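Local structure of Protease/Reverse transcriptase/ribonuclease H (7KSF) at residues L94-L102 with D131-Q140; N376-L386 with I422-N433. The protein probably processes the foamy viral polyprotein as an aspartic protease, copies viral RNA into DNA and degrades the RNA of the hybrid through its RNase H. The protein carries 1 engineered substitution. All coordinates share one frame; numbering follows the deposited sequence.

Contact 1: residues L94-L102 with D131-Q140; sequences LQLTILVPL and DNLWQHWENQ
A single antiparallel beta bridge pairs Leu99 with Trp137, whose CA atoms lie 4.5 Å apart as a non-hydrogen-bonded pair. The flanking residues supply the two bonds: Glu138 N donates to Ile98 O (2.8 Å), nearly straight at 167°, and Val100 N donates to His136 O over the same distance. Neither chain continues as a strand; the bridge joins the loop leading into helix 102-112 to the one leaving helix 117-129, both within the spumavirus aspartic protease family region. The Trp137 indole carries much of the remaining contact. CG of Trp137 lies beside its own backbone N (chi1 -55°), a torsion that slips the ring between Leu96 and Leu99. Leu96 N sits over the centre of one face, with Gln95 CA nearer its rim, while Leu99 CD1 is above the opposite one. The Gln95 amide meets the far end of the indole, its plane 72° from the ring. At the root of the ring, Leu96 CD1 reaches Trp137 CB (3.7 Å). Residues 137-140 form a type II beta turn, and the extended Gln140 side chain brings OE1 to two successive N-H groups, His136 N and, in its carbonyl plane, Trp137 N (2.8 Å), tying the turn's end to the bridge. The extended Glu138 chain crosses Ile98, with Glu138 CG also meeting Val100 CG1 (3.7 Å). Glu138 OE1 forms a salt bridge with Arg207.

Contact 2: residues N376-L386 with I422-N433; sequences NITPPKDLKQL and IEWSEENTKQLN
Trp424 packs against two consecutive prolines, Pro379 and Pro380, at the apolar centre of this contact. Pro379 CB makes a CH-pi contact over the five-membered ring, 4.1 Å from its centroid and 13° off the normal. Pro380 CD lies over the same face nearer the six-membered end, 4.2 Å from Trp424 CZ3, and the other face receives Asn428 CB from the helix that follows the tryptophan. CG of Trp424 is anti to its backbone N (chi1 -178°), which carries the indole out toward the prolines. Leu386 spreads its two methyl branches over different partners: CD1 approaches Trp424 CZ3 (3.9 Å) and CD2 meets Ile422 CD1 (3.7 Å). That same Ile422 methyl also packs against the backbone carbonyl of Asp382, while Leu383 CD1 comes to the CG2 branch of Ile422. Farther along the helix, Leu432 CD2 reaches Ile377 O (3.9 Å), bringing the packing toward the polar edge. There the Asn376 and Asn433 amides meet with their planes 61° apart, although the modelled bond from Asn376 ND2 to Asn433 OD1 is so short that its detail is doubtful. Tyr679 of helix 667-683 touches Pro379, Trp424 and Thr429, and Leu410 of helix 408-417 also packs on the indole. Strand 376-377 pairs antiparallel with strand 574-575, while helix 426-440 belongs to the RNase H-like region, probably the connection domain of retroviral polymerases.

Overall arrangement
From the N terminus, contact 1 comes first: it closes the passage 103-130, mostly helices 102-112 and 117-129, and lies beside helix 171-184 and helix 319-336, the latter in the reverse transcriptase region. Only much later does contact 2 open, closing a second, largely helical passage that includes helices 403-406 and 408-417, and joining 376-386 to the first turns of helix 426-440 and the residues that lead into it, with helix 667-683 alongside. The closures follow in series and neither nest nor cross. The centres of contacts 1 and 2 are about 53 Å apart. The two lie on opposite sides of the chain's centre and do not touch.

Contact 1: residues L94-L102 with D131-Q140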
loop_
_atom_site.group_PDB
_atom_site.type_symbol
_atom_site.label_atom_id
_atom_site.label_comp_id
_atom_site.label_asym_id
_atom_site.label_seq_id
_atom_site.Cartn_x
_atom_site.Cartn_y
_atom_site.Cartn_z
ATOM N N LEU A 94 20.467 20.723 9.569
ATOM C CA LEU A 94 19.757 19.896 10.531
ATOM C C LEU A 94 20.354 18.494 10.555
ATOM O O LEU A 94 20.659 17.913 9.513
ATOM C CB LEU A 94 18.271 19.833 10.186
ATOM C CG LEU A 94 17.425 18.879 11.025
ATOM C CD1 LEU A 94 17.444 19.268 12.497
ATOM C CD2 LEU A 94 16.006 18.852 10.498
ATOM N N GLN A 95 20.532 17.959 11.760
ATOM C CA GLN A 95 21.115 16.634 11.952
ATOM C C GLN A 95 20.269 15.886 12.972
ATOM O O GLN A 95 20.284 16.223 14.160
ATOM C CB GLN A 95 22.572 16.730 12.415
ATOM C CG GLN A 95 23.523 17.356 11.400
ATOM C CD GLN A 95 24.203 16.329 10.515
ATOM O OE1 GLN A 95 24.528 15.225 10.956
ATOM N NE2 GLN A 95 24.422 16.684 9.250
ATOM N N LEU A 96 19.540 14.877 12.513
ATOM C CA LEU A 96 18.689 14.081 13.377
ATOM C C LEU A 96 19.353 12.711 13.514
ATOM O O LEU A 96 20.517 12.528 13.138
ATOM C CB LEU A 96 17.334 13.867 12.700
ATOM C CG LEU A 96 16.480 15.131 12.542
ATOM C CD1 LEU A 96 15.218 14.802 11.780
ATOM C CD2 LEU A 96 16.149 15.728 13.899
ATOM N N THR A 97 18.572 11.657 14.047
ATOM C CA THR A 97 19.169 10.438 14.581
ATOM C C THR A 97 19.588 9.479 13.474
ATOM O O THR A 97 20.777 9.182 13.317
ATOM C CB THR A 97 18.193 9.754 15.534
ATOM O OG1 THR A 97 17.716 10.708 16.495
ATOM C CG2 THR A 97 18.888 8.619 16.264
ATOM N N ILE A 98 18.630 8.979 12.702
ATOM C CA ILE A 98 18.866 7.916 11.732
ATOM C C ILE A 98 18.743 8.487 10.327
ATOM O O ILE A 98 17.771 9.183 10.013
ATOM C CB ILE A 98 17.886 6.748 11.931
ATOM C CG1 ILE A 98 18.054 6.136 13.320
ATOM C CG2 ILE A 98 18.083 5.695 10.849
ATOM C CD1 ILE A 98 17.089 5.011 13.598
ATOM N N LEU A 99 19.722 8.178 9.483
ATOM C CA LEU A 99 19.689 8.550 8.078
ATOM C C LEU A 99 19.033 7.429 7.283
ATOM O O LEU A 99 19.406 6.260 7.423
ATOM C CB LEU A 99 21.107 8.813 7.576
ATOM C CG LEU A 99 21.306 9.277 6.137
ATOM C CD1 LEU A 99 20.707 10.656 5.925
ATOM C CD2 LEU A 99 22.789 9.278 5.826
ATOM N N VAL A 100 18.048 7.782 6.461
ATOM C CA VAL A 100 17.291 6.783 5.710
ATOM C C VAL A 100 18.157 6.265 4.565
ATOM O O VAL A 100 19.060 6.977 4.099
ATOM C CB VAL A 100 15.960 7.360 5.193
ATOM C CG1 VAL A 100 15.258 8.152 6.290
ATOM C CG2 VAL A 100 16.176 8.220 3.959
ATOM N N PRO A 101 17.949 5.034 4.101
ATOM C CA PRO A 101 18.697 4.555 2.931
ATOM C C PRO A 101 18.196 5.189 1.644
ATOM O O PRO A 101 17.484 4.557 0.857
ATOM C CB PRO A 101 18.449 3.043 2.949
ATOM C CG PRO A 101 17.142 2.892 3.650
ATOM C CD PRO A 101 17.098 3.980 4.684
ATOM N N LEU A 102 18.571 6.447 1.416
ATOM C CA LEU A 102 18.016 7.187 0.287
ATOM C C LEU A 102 18.518 6.655 -1.050
ATOM O O LEU A 102 17.813 6.768 -2.059
ATOM C CB LEU A 102 18.333 8.671 0.431
ATOM C CG LEU A 102 17.724 9.610 -0.611
ATOM C CD1 LEU A 102 16.209 9.469 -0.656
ATOM C CD2 LEU A 102 18.115 11.043 -0.318
ATOM N N ASP A 131 17.153 17.639 -4.081
ATOM C CA ASP A 131 17.587 16.738 -3.019
ATOM C C ASP A 131 16.985 17.138 -1.680
ATOM O O ASP A 131 16.660 16.275 -0.858
ATOM C CB ASP A 131 19.113 16.711 -2.936
ATOM C CG ASP A 131 19.625 15.669 -1.958
ATOM O OD1 ASP A 131 19.224 14.490 -2.066
ATOM O OD2 ASP A 131 20.433 16.028 -1.077
ATOM N N ASN A 132 16.821 18.442 -1.445
ATOM C CA ASN A 132 16.233 18.929 -0.203
ATOM C C ASN A 132 14.759 18.581 -0.079
ATOM O O ASN A 132 14.193 18.726 1.009
ATOM C CB ASN A 132 16.414 20.444 -0.096
ATOM C CG ASN A 132 17.846 20.875 -0.335
ATOM O OD1 ASN A 132 18.780 20.100 -0.122
ATOM N ND2 ASN A 132 18.028 22.112 -0.776
ATOM N N LEU A 133 14.126 18.133 -1.162
ATOM C CA LEU A 133 12.721 17.748 -1.108
ATOM C C LEU A 133 12.541 16.358 -0.508
ATOM O O LEU A 133 11.599 16.134 0.262
ATOM C CB LEU A 133 12.113 17.799 -2.508
ATOM C CG LEU A 133 10.630 17.453 -2.598
ATOM C CD1 LEU A 133 9.817 18.449 -1.799
ATOM C CD2 LEU A 133 10.178 17.422 -4.045
ATOM N N TRP A 134 13.421 15.423 -0.843
ATOM C CA TRP A 134 13.295 14.063 -0.348
ATOM C C TRP A 134 13.580 14.008 1.148
ATOM O O TRP A 134 14.268 14.870 1.706
ATOM C CB TRP A 134 14.251 13.134 -1.096
ATOM C CG TRP A 134 14.455 13.522 -2.529
ATOM C CD1 TRP A 134 15.625 13.901 -3.115
ATOM C CD2 TRP A 134 13.455 13.587 -3.553
ATOM N NE1 TRP A 134 15.421 14.191 -4.445
ATOM C CE2 TRP A 134 14.095 14.005 -4.736
ATOM C CE3 TRP A 134 12.082 13.328 -3.585
ATOM C CZ2 TRP A 134 13.408 14.169 -5.937
ATOM C CZ3 TRP A 134 11.405 13.491 -4.775
ATOM C CH2 TRP A 134 12.067 13.907 -5.938
ATOM N N GLN A 135 13.038 12.983 1.802
ATOM C CA GLN A 135 13.293 12.783 3.220
ATOM C C GLN A 135 14.638 12.090 3.389
ATOM O O GLN A 135 14.847 10.989 2.866
ATOM C CB GLN A 135 12.184 11.958 3.867
ATOM C CG GLN A 135 12.222 12.000 5.384
ATOM C CD GLN A 135 11.582 10.788 6.024
ATOM O OE1 GLN A 135 11.017 9.933 5.343
ATOM N NE2 GLN A 135 11.672 10.705 7.345
ATOM N N HIS A 136 15.549 12.737 4.110
ATOM C CA HIS A 136 16.865 12.177 4.386
ATOM C C HIS A 136 16.959 11.526 5.757
ATOM O O HIS A 136 17.569 10.461 5.888
ATOM C CB HIS A 136 17.932 13.269 4.267
ATOM C CG HIS A 136 17.987 13.914 2.920
ATOM N ND1 HIS A 136 18.928 13.575 1.972
ATOM C CD2 HIS A 136 17.215 14.875 2.358
ATOM C CE1 HIS A 136 18.736 14.301 0.886
ATOM N NE2 HIS A 136 17.705 15.098 1.093
ATOM N N TRP A 137 16.377 12.140 6.783
ATOM C CA TRP A 137 16.418 11.602 8.133
ATOM C C TRP A 137 15.091 10.941 8.471
ATOM O O TRP A 137 14.036 11.363 7.985
ATOM C CB TRP A 137 16.720 12.698 9.156
ATOM C CG TRP A 137 17.969 13.460 8.869
ATOM C CD1 TRP A 137 18.076 14.619 8.161
ATOM C CD2 TRP A 137 19.293 13.113 9.277
ATOM N NE1 TRP A 137 19.387 15.018 8.103
ATOM C CE2 TRP A 137 20.156 14.106 8.780
ATOM C CE3 TRP A 137 19.832 12.054 10.013
ATOM C CZ2 TRP A 137 21.531 14.077 8.999
ATOM C CZ3 TRP A 137 21.193 12.027 10.228
ATOM C CH2 TRP A 137 22.028 13.028 9.724
ATOM N N GLU A 138 15.147 9.901 9.296
ATOM C CA GLU A 138 13.920 9.337 9.836
ATOM C C GLU A 138 13.254 10.352 10.757
ATOM O O GLU A 138 13.928 11.106 11.467
ATOM C CB GLU A 138 14.207 8.040 10.592
ATOM C CG GLU A 138 14.679 6.888 9.715
ATOM C CD GLU A 138 14.639 5.553 10.439
ATOM O OE1 GLU A 138 14.149 5.514 11.585
ATOM O OE2 GLU A 138 15.096 4.545 9.860
ATOM N N ASN A 139 12.032 10.437 10.759
ATOM C CA ASN A 139 11.215 11.367 11.541
ATOM C C ASN A 139 11.471 12.822 11.160
ATOM O O ASN A 139 11.119 13.737 11.912
ATOM C CB ASN A 139 11.429 11.163 13.042
ATOM C CG ASN A 139 11.399 9.703 13.435
ATOM O OD1 ASN A 139 12.301 9.209 14.107
ATOM N ND2 ASN A 139 10.361 8.997 13.000
ATOM N N GLN A 140 12.083 13.047 10.002
ATOM C CA GLN A 140 12.310 14.399 9.509
ATOM C C GLN A 140 11.004 15.003 9.007
ATOM O O GLN A 140 10.257 14.372 8.257
ATOM C CB GLN A 140 13.347 14.378 8.387
ATOM C CG GLN A 140 13.298 15.575 7.466
ATOM C CD GLN A 140 14.240 15.431 6.291
ATOM O OE1 GLN A 140 14.919 14.414 6.145
ATOM N NE2 GLN A 140 14.284 16.450 5.444
#

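Contact 2: residues N376-L386 with I422-N433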
loop_
_atom_site.group_PDB
_atom_site.type_symbol
_atom_site.label_atom_id
_atom_site.label_comp_id
_atom_site.label_asym_id
_atom_site.label_seq_id
_atom_site.Cartn_x
_atom_site.Cartn_y
_atom_site.Cartn_z
ATOM N N ASN A 376 -12.333 -19.232 -8.855
ATOM C CA ASN A 376 -12.392 -20.605 -8.389
ATOM C C ASN A 376 -11.908 -20.701 -6.943
ATOM O O ASN A 376 -11.268 -19.793 -6.405
ATOM C CB ASN A 376 -11.565 -21.509 -9.302
ATOM C CG ASN A 376 -12.087 -21.527 -10.723
ATOM O OD1 ASN A 376 -11.755 -20.659 -11.530
ATOM N ND2 ASN A 376 -12.916 -22.514 -11.037
ATOM N N ILE A 377 -12.234 -21.824 -6.309
ATOM C CA ILE A 377 -11.905 -22.071 -4.914
ATOM C C ILE A 377 -11.111 -23.364 -4.827
ATOM O O ILE A 377 -11.461 -24.361 -5.470
ATOM C CB ILE A 377 -13.170 -22.145 -4.033
ATOM C CG1 ILE A 377 -13.968 -20.845 -4.142
ATOM C CG2 ILE A 377 -12.804 -22.433 -2.587
ATOM C CD1 ILE A 377 -15.185 -20.809 -3.251
ATOM N N THR A 378 -10.041 -23.345 -4.040
ATOM C CA THR A 378 -9.253 -24.546 -3.840
ATOM C C THR A 378 -10.078 -25.581 -3.066
ATOM O O THR A 378 -10.972 -25.222 -2.294
ATOM C CB THR A 378 -7.957 -24.221 -3.096
ATOM O OG1 THR A 378 -7.049 -25.327 -3.188
ATOM C CG2 THR A 378 -8.224 -23.921 -1.631
ATOM N N PRO A 379 -9.830 -26.868 -3.295
ATOM C CA PRO A 379 -10.566 -27.910 -2.572
ATOM C C PRO A 379 -10.381 -27.776 -1.074
ATOM O O PRO A 379 -9.266 -27.522 -0.595
ATOM C CB PRO A 379 -9.937 -29.208 -3.096
ATOM C CG PRO A 379 -9.457 -28.859 -4.461
ATOM C CD PRO A 379 -9.006 -27.427 -4.381
ATOM N N PRO A 380 -11.451 -27.931 -0.299
ATOM C CA PRO A 380 -11.324 -27.828 1.157
ATOM C C PRO A 380 -10.572 -29.014 1.733
ATOM O O PRO A 380 -10.663 -30.141 1.242
ATOM C CB PRO A 380 -12.779 -27.802 1.637
ATOM C CG PRO A 380 -13.529 -28.531 0.578
ATOM C CD PRO A 380 -12.837 -28.200 -0.717
ATOM N N LYS A 381 -9.816 -28.745 2.795
ATOM C CA LYS A 381 -9.045 -29.779 3.466
ATOM C C LYS A 381 -9.825 -30.491 4.560
ATOM O O LYS A 381 -9.443 -31.596 4.954
ATOM C CB LYS A 381 -7.772 -29.187 4.079
ATOM C CG LYS A 381 -8.027 -28.323 5.304
ATOM C CD LYS A 381 -6.746 -28.057 6.073
ATOM C CE LYS A 381 -7.039 -27.413 7.419
ATOM N NZ LYS A 381 -7.935 -28.259 8.255
ATOM N N ASP A 382 -10.903 -29.891 5.058
ATOM C CA ASP A 382 -11.605 -30.405 6.220
ATOM C C ASP A 382 -13.106 -30.312 5.978
ATOM O O ASP A 382 -13.567 -29.712 5.004
ATOM C CB ASP A 382 -11.201 -29.640 7.490
ATOM C CG ASP A 382 -11.635 -30.338 8.763
ATOM O OD1 ASP A 382 -11.762 -31.581 8.750
ATOM O OD2 ASP A 382 -11.848 -29.645 9.779
ATOM N N LEU A 383 -13.866 -30.932 6.882
ATOM C CA LEU A 383 -15.321 -30.851 6.816
ATOM C C LEU A 383 -15.813 -29.437 7.097
ATOM O O LEU A 383 -16.738 -28.955 6.431
ATOM C CB LEU A 383 -15.940 -31.838 7.805
ATOM C CG LEU A 383 -17.461 -31.820 7.955
ATOM C CD1 LEU A 383 -18.132 -32.267 6.667
ATOM C CD2 LEU A 383 -17.883 -32.697 9.121
ATOM N N LYS A 384 -15.213 -28.758 8.079
ATOM C CA LYS A 384 -15.658 -27.412 8.425
ATOM C C LYS A 384 -15.429 -26.428 7.288
ATOM O O LYS A 384 -16.141 -25.421 7.187
ATOM C CB LYS A 384 -14.950 -26.933 9.692
ATOM C CG LYS A 384 -15.219 -27.785 10.922
ATOM C CD LYS A 384 -14.501 -27.232 12.145
ATOM C CE LYS A 384 -14.802 -28.062 13.387
ATOM N NZ LYS A 384 -14.113 -27.525 14.597
ATOM N N GLN A 385 -14.442 -26.690 6.431
ATOM C CA GLN A 385 -14.202 -25.842 5.273
ATOM C C GLN A 385 -15.115 -26.186 4.101
ATOM O O GLN A 385 -15.307 -25.348 3.213
ATOM C CB GLN A 385 -12.732 -25.941 4.855
ATOM C CG GLN A 385 -11.763 -25.577 5.979
ATOM C CD GLN A 385 -10.677 -24.624 5.529
ATOM O OE1 GLN A 385 -10.451 -24.447 4.333
ATOM N NE2 GLN A 385 -10.001 -23.998 6.488
ATOM N N LEU A 386 -15.692 -27.387 4.088
ATOM C CA LEU A 386 -16.647 -27.785 3.060
ATOM C C LEU A 386 -18.073 -27.366 3.409
ATOM O O LEU A 386 -18.861 -27.051 2.511
ATOM C CB LEU A 386 -16.583 -29.300 2.846
ATOM C CG LEU A 386 -17.470 -29.853 1.729
ATOM C CD1 LEU A 386 -17.142 -29.171 0.408
ATOM C CD2 LEU A 386 -17.308 -31.359 1.614
ATOM N N ILE A 422 -12.912 -36.385 4.984
ATOM C CA ILE A 422 -13.632 -36.400 3.718
ATOM C C ILE A 422 -12.641 -36.610 2.582
ATOM O O ILE A 422 -11.555 -36.019 2.574
ATOM C CB ILE A 422 -14.449 -35.105 3.514
ATOM C CG1 ILE A 422 -13.551 -33.871 3.610
ATOM C CG2 ILE A 422 -15.565 -35.024 4.539
ATOM C CD1 ILE A 422 -14.281 -32.571 3.355
ATOM N N GLU A 423 -13.014 -37.465 1.635
ATOM C CA GLU A 423 -12.213 -37.730 0.446
ATOM C C GLU A 423 -12.790 -36.949 -0.725
ATOM O O GLU A 423 -13.993 -37.031 -1.000
ATOM C CB GLU A 423 -12.183 -39.228 0.133
ATOM C CG GLU A 423 -11.417 -39.591 -1.128
ATOM C CD GLU A 423 -11.398 -41.085 -1.387
ATOM O OE1 GLU A 423 -11.869 -41.849 -0.518
ATOM O OE2 GLU A 423 -10.916 -41.497 -2.464
ATOM N N TRP A 424 -11.939 -36.197 -1.416
ATOM C CA TRP A 424 -12.351 -35.311 -2.496
ATOM C C TRP A 424 -11.814 -35.850 -3.816
ATOM O O TRP A 424 -10.601 -36.041 -3.965
ATOM C CB TRP A 424 -11.846 -33.889 -2.250
ATOM C CG TRP A 424 -12.262 -32.903 -3.301
ATOM C CD1 TRP A 424 -11.628 -32.637 -4.479
ATOM C CD2 TRP A 424 -13.410 -32.048 -3.264
ATOM N NE1 TRP A 424 -12.310 -31.672 -5.178
ATOM C CE2 TRP A 424 -13.411 -31.295 -4.454
ATOM C CE3 TRP A 424 -14.440 -31.850 -2.340
ATOM C CZ2 TRP A 424 -14.396 -30.357 -4.743
ATOM C CZ3 TRP A 424 -15.420 -30.921 -2.628
ATOM C CH2 TRP A 424 -15.392 -30.185 -3.818
ATOM N N SER A 425 -12.712 -36.091 -4.768
ATOM C CA SER A 425 -12.329 -36.586 -6.081
ATOM C C SER A 425 -12.014 -35.425 -7.017
ATOM O O SER A 425 -12.585 -34.336 -6.903
ATOM C CB SER A 425 -13.439 -37.449 -6.680
ATOM O OG SER A 425 -13.776 -38.519 -5.812
ATOM N N GLU A 426 -11.091 -35.672 -7.954
ATOM C CA GLU A 426 -10.683 -34.628 -8.890
ATOM C C GLU A 426 -11.843 -34.166 -9.761
ATOM O O GLU A 426 -11.882 -33.002 -10.175
ATOM C CB GLU A 426 -9.530 -35.122 -9.765
ATOM C CG GLU A 426 -8.275 -35.494 -8.996
ATOM C CD GLU A 426 -7.149 -35.953 -9.906
ATOM O OE1 GLU A 426 -7.336 -35.927 -11.140
ATOM O OE2 GLU A 426 -6.081 -36.335 -9.384
ATOM N N GLU A 427 -12.792 -35.059 -10.052
ATOM C CA GLU A 427 -13.958 -34.657 -10.829
ATOM C C GLU A 427 -14.842 -33.701 -10.039
ATOM O O GLU A 427 -15.442 -32.788 -10.616
ATOM C CB GLU A 427 -14.748 -35.890 -11.270
ATOM C CG GLU A 427 -13.929 -36.905 -12.054
ATOM C CD GLU A 427 -13.441 -36.371 -13.391
ATOM O OE1 GLU A 427 -14.066 -35.430 -13.925
ATOM O OE2 GLU A 427 -12.430 -36.894 -13.904
ATOM N N ASN A 428 -14.930 -33.891 -8.718
ATOM C CA ASN A 428 -15.682 -32.957 -7.888
ATOM C C ASN A 428 -15.110 -31.550 -7.987
ATOM O O ASN A 428 -15.859 -30.568 -8.024
ATOM C CB ASN A 428 -15.697 -33.428 -6.435
ATOM C CG ASN A 428 -16.275 -34.817 -6.273
ATOM O OD1 ASN A 428 -15.792 -35.614 -5.468
ATOM N ND2 ASN A 428 -17.308 -35.125 -7.049
ATOM N N THR A 429 -13.779 -31.434 -8.024
ATOM C CA THR A 429 -13.150 -30.141 -8.273
ATOM C C THR A 429 -13.618 -29.555 -9.599
ATOM O O THR A 429 -13.841 -28.344 -9.711
ATOM C CB THR A 429 -11.629 -30.289 -8.265
ATOM O OG1 THR A 429 -11.208 -30.870 -7.025
ATOM C CG2 THR A 429 -10.955 -28.935 -8.438
ATOM N N LYS A 430 -13.772 -30.406 -10.615
ATOM C CA LYS A 430 -14.298 -29.945 -11.895
ATOM C C LYS A 430 -15.781 -29.616 -11.794
ATOM O O LYS A 430 -16.247 -28.640 -12.392
ATOM C CB LYS A 430 -14.050 -31.004 -12.968
ATOM C CG LYS A 430 -14.420 -30.574 -14.370
ATOM C CD LYS A 430 -14.199 -31.711 -15.345
ATOM C CE LYS A 430 -14.549 -31.299 -16.760
ATOM N NZ LYS A 430 -14.384 -32.431 -17.708
ATOM N N GLN A 431 -16.537 -30.421 -11.042
ATOM C CA GLN A 431 -17.943 -30.107 -10.792
ATOM C C GLN A 431 -18.085 -28.749 -10.122
ATOM O O GLN A 431 -18.938 -27.939 -10.503
ATOM C CB GLN A 431 -18.577 -31.187 -9.920
ATOM C CG GLN A 431 -18.539 -32.577 -10.503
ATOM C CD GLN A 431 -18.839 -33.634 -9.465
ATOM O OE1 GLN A 431 -19.202 -33.323 -8.329
ATOM N NE2 GLN A 431 -18.680 -34.894 -9.844
ATOM N N LEU A 432 -17.262 -28.492 -9.105
ATOM C CA LEU A 432 -17.269 -27.189 -8.451
ATOM C C LEU A 432 -16.952 -26.080 -9.445
ATOM O O LEU A 432 -17.585 -25.020 -9.436
ATOM C CB LEU A 432 -16.264 -27.189 -7.298
ATOM C CG LEU A 432 -16.091 -25.867 -6.554
ATOM C CD1 LEU A 432 -17.405 -25.426 -5.929
ATOM C CD2 LEU A 432 -15.011 -26.016 -5.499
ATOM N N ASN A 433 -15.974 -26.323 -10.324
ATOM C CA ASN A 433 -15.665 -25.364 -11.379
ATOM C C ASN A 433 -16.859 -25.148 -12.303
ATOM O O ASN A 433 -17.043 -24.046 -12.832
ATOM C CB ASN A 433 -14.446 -25.842 -12.176
ATOM C CG ASN A 433 -13.885 -24.766 -13.086
ATOM O OD1 ASN A 433 -14.073 -23.573 -12.842
ATOM N ND2 ASN A 433 -13.192 -25.182 -14.143
#